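Glutathione S-transferase (Burkholderia xenovorans, PDB 2DSA) probably acts as a glutathione transferase and reductively dechlorinates metabolites of polychlorinated biphenyls. Local coordinates at residues 41-44 / 45-48. Numbering follows the deposited sequence.
Sequences QDYL and EVNP
Tyr43 and Asn47 meet where the chain coils through a tight turn. The Tyr43 side chain leaves with CG anti to its backbone nitrogen (chi1 177°), which lays the ring over the next turn of chain: the backbone N of Asn47 lies over one ring face, and Asn47 CB is 3.8 Å from Tyr43 OH. Ring and amide planes stand nearly perpendicular, 82° apart. Val46 reaches the same ring obliquely, with Val46 CB 3.9 Å from Tyr43 CD1, and crosses it at about a right angle. Tyr43 O is gripped twice, by Val46 N from above the carbonyl plane and by Asn47 N at 2.9 Å, the latter nearly in line with the C=O bond. One residue earlier, Asp42 O accepts from Glu45 N at 3.0 Å. Asp42 OD1 takes a weak hydrogen bond from Leu44 N, two residues on. Glu45 turns its CG away from its own carbonyl carbon (chi1 -71°) and runs back extended past Asp42, so that OE1 is bridged by a water to Asp42 N, with 2.8 Å on each leg. The two carboxylates are close, Asp42 OD2 to Glu45 OE1 3.7 Å, which may raise the affinity of one of them for a proton. Farther in, Tyr43 OH and Asn47 ND2 both hydrogen-bond to Tyr51 O, and Tyr43 and Val46 pack on Cys54. Together they tie this compact turn, between strands 36-37 and 54-56 of the thioredoxin-like N-terminal domain, to the segment containing Tyr51, Val52 and Pro53 of the glutathione site.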
ATOM      1  N   GLN A  41     -24.482  13.512   5.699  1.00 44.80           N
ATOM      2  CA  GLN A  41     -24.534  12.060   5.595  1.00 43.74           C
ATOM      3  C   GLN A  41     -23.492  11.407   6.502  1.00 42.73           C
ATOM      4  O   GLN A  41     -22.391  11.949   6.718  1.00 42.56           O
ATOM      5  CB  GLN A  41     -24.343  11.600   4.150  1.00 43.99           C
ATOM      6  CG  GLN A  41     -24.516  10.096   3.978  1.00 44.64           C
ATOM      7  CD  GLN A  41     -24.380   9.627   2.546  1.00 45.02           C
ATOM      8  OE1 GLN A  41     -24.737   8.491   2.225  1.00 47.26           O
ATOM      9  NE2 GLN A  41     -23.870  10.493   1.674  1.00 46.90           N
ATOM     10  N   ASP A  42     -23.869  10.265   7.065  1.00 40.96           N
ATOM     11  CA  ASP A  42     -22.947   9.421   7.826  1.00 40.44           C
ATOM     12  C   ASP A  42     -21.889   8.857   6.844  1.00 38.97           C
ATOM     13  O   ASP A  42     -22.210   8.067   5.972  1.00 38.60           O
ATOM     14  CB  ASP A  42     -23.770   8.325   8.526  1.00 40.36           C
ATOM     15  CG  ASP A  42     -22.940   7.171   9.066  1.00 41.04           C
ATOM     16  OD1 ASP A  42     -21.708   7.271   9.242  1.00 42.77           O
ATOM     17  OD2 ASP A  42     -23.572   6.134   9.346  1.00 43.79           O
ATOM     18  N   TYR A  43     -20.642   9.305   6.982  1.00 38.21           N
ATOM     19  CA  TYR A  43     -19.593   8.988   6.002  1.00 37.53           C
ATOM     20  C   TYR A  43     -19.191   7.518   6.015  1.00 37.22           C
ATOM     21  O   TYR A  43     -18.709   7.004   5.003  1.00 37.11           O
ATOM     22  CB  TYR A  43     -18.365   9.883   6.175  1.00 37.25           C
ATOM     23  CG  TYR A  43     -17.224   9.536   5.237  1.00 36.33           C
ATOM     24  CD1 TYR A  43     -17.370   9.669   3.856  1.00 35.99           C
ATOM     25  CD2 TYR A  43     -16.010   9.038   5.730  1.00 36.89           C
ATOM     26  CE1 TYR A  43     -16.329   9.331   2.987  1.00 36.88           C
ATOM     27  CE2 TYR A  43     -14.959   8.710   4.867  1.00 34.88           C
ATOM     28  CZ  TYR A  43     -15.125   8.858   3.500  1.00 36.14           C
ATOM     29  OH  TYR A  43     -14.095   8.544   2.636  1.00 34.90           O
ATOM     30  N   LEU A  44     -19.407   6.840   7.143  1.00 36.61           N
ATOM     31  CA  LEU A  44     -19.205   5.383   7.211  1.00 36.43           C
ATOM     32  C   LEU A  44     -20.159   4.576   6.331  1.00 36.60           C
ATOM     33  O   LEU A  44     -19.893   3.413   6.033  1.00 36.18           O
ATOM     34  CB  LEU A  44     -19.225   4.873   8.660  1.00 36.20           C
ATOM     35  CG  LEU A  44     -17.893   4.954   9.405  1.00 36.49           C
ATOM     36  CD1 LEU A  44     -17.440   6.384   9.604  1.00 36.19           C
ATOM     37  CD2 LEU A  44     -17.968   4.229  10.739  1.00 36.65           C
ATOM     38  N   GLU A  45     -21.250   5.202   5.883  1.00 36.64           N
ATOM     39  CA  GLU A  45     -22.122   4.600   4.863  1.00 37.18           C
ATOM     40  C   GLU A  45     -21.406   4.528   3.529  1.00 36.41           C
ATOM     41  O   GLU A  45     -21.748   3.691   2.687  1.00 36.72           O
ATOM     42  CB  GLU A  45     -23.412   5.415   4.676  1.00 37.21           C
ATOM     43  CG  GLU A  45     -24.402   5.313   5.854  1.00 38.34           C
ATOM     44  CD  GLU A  45     -25.594   6.265   5.716  1.00 39.62           C
ATOM     45  OE1 GLU A  45     -26.220   6.608   6.755  1.00 43.44           O
ATOM     46  OE2 GLU A  45     -25.893   6.683   4.572  1.00 43.27           O
ATOM     47  N   VAL A  46     -20.424   5.419   3.339  1.00 35.57           N
ATOM     48  CA  VAL A  46     -19.677   5.544   2.082  1.00 34.74           C
ATOM     49  C   VAL A  46     -18.373   4.720   2.170  1.00 34.47           C
ATOM     50  O   VAL A  46     -18.143   3.836   1.347  1.00 33.67           O
ATOM     51  CB  VAL A  46     -19.390   7.027   1.733  1.00 34.95           C
ATOM     52  CG1 VAL A  46     -18.522   7.129   0.491  1.00 34.97           C
ATOM     53  CG2 VAL A  46     -20.728   7.847   1.517  1.00 35.66           C
ATOM     54  N   ASN A  47     -17.535   5.017   3.167  1.00 33.61           N
ATOM     55  CA  ASN A  47     -16.365   4.179   3.471  1.00 33.31           C
ATOM     56  C   ASN A  47     -16.497   3.565   4.860  1.00 33.15           C
ATOM     57  O   ASN A  47     -16.412   4.276   5.857  1.00 32.57           O
ATOM     58  CB  ASN A  47     -15.044   4.956   3.349  1.00 32.87           C
ATOM     59  CG  ASN A  47     -13.809   4.081   3.610  1.00 31.05           C
ATOM     60  OD1 ASN A  47     -13.904   2.868   3.757  1.00 29.14           O
ATOM     61  ND2 ASN A  47     -12.650   4.712   3.671  1.00 30.65           N
ATOM     62  N   PRO A  48     -16.707   2.237   4.917  1.00 33.80           N
ATOM     63  CA  PRO A  48     -16.870   1.483   6.167  1.00 34.34           C
ATOM     64  C   PRO A  48     -15.716   1.686   7.156  1.00 34.65           C
ATOM     65  O   PRO A  48     -15.944   1.596   8.364  1.00 34.92           O
ATOM     66  CB  PRO A  48     -16.910   0.024   5.705  1.00 34.42           C
ATOM     67  CG  PRO A  48     -17.308   0.076   4.267  1.00 34.83           C
ATOM     68  CD  PRO A  48     -16.782   1.368   3.727  1.00 33.63           C
TER
HETATM   69  O   HOH W   1     -26.563   9.369   7.096  1.00 41.08           O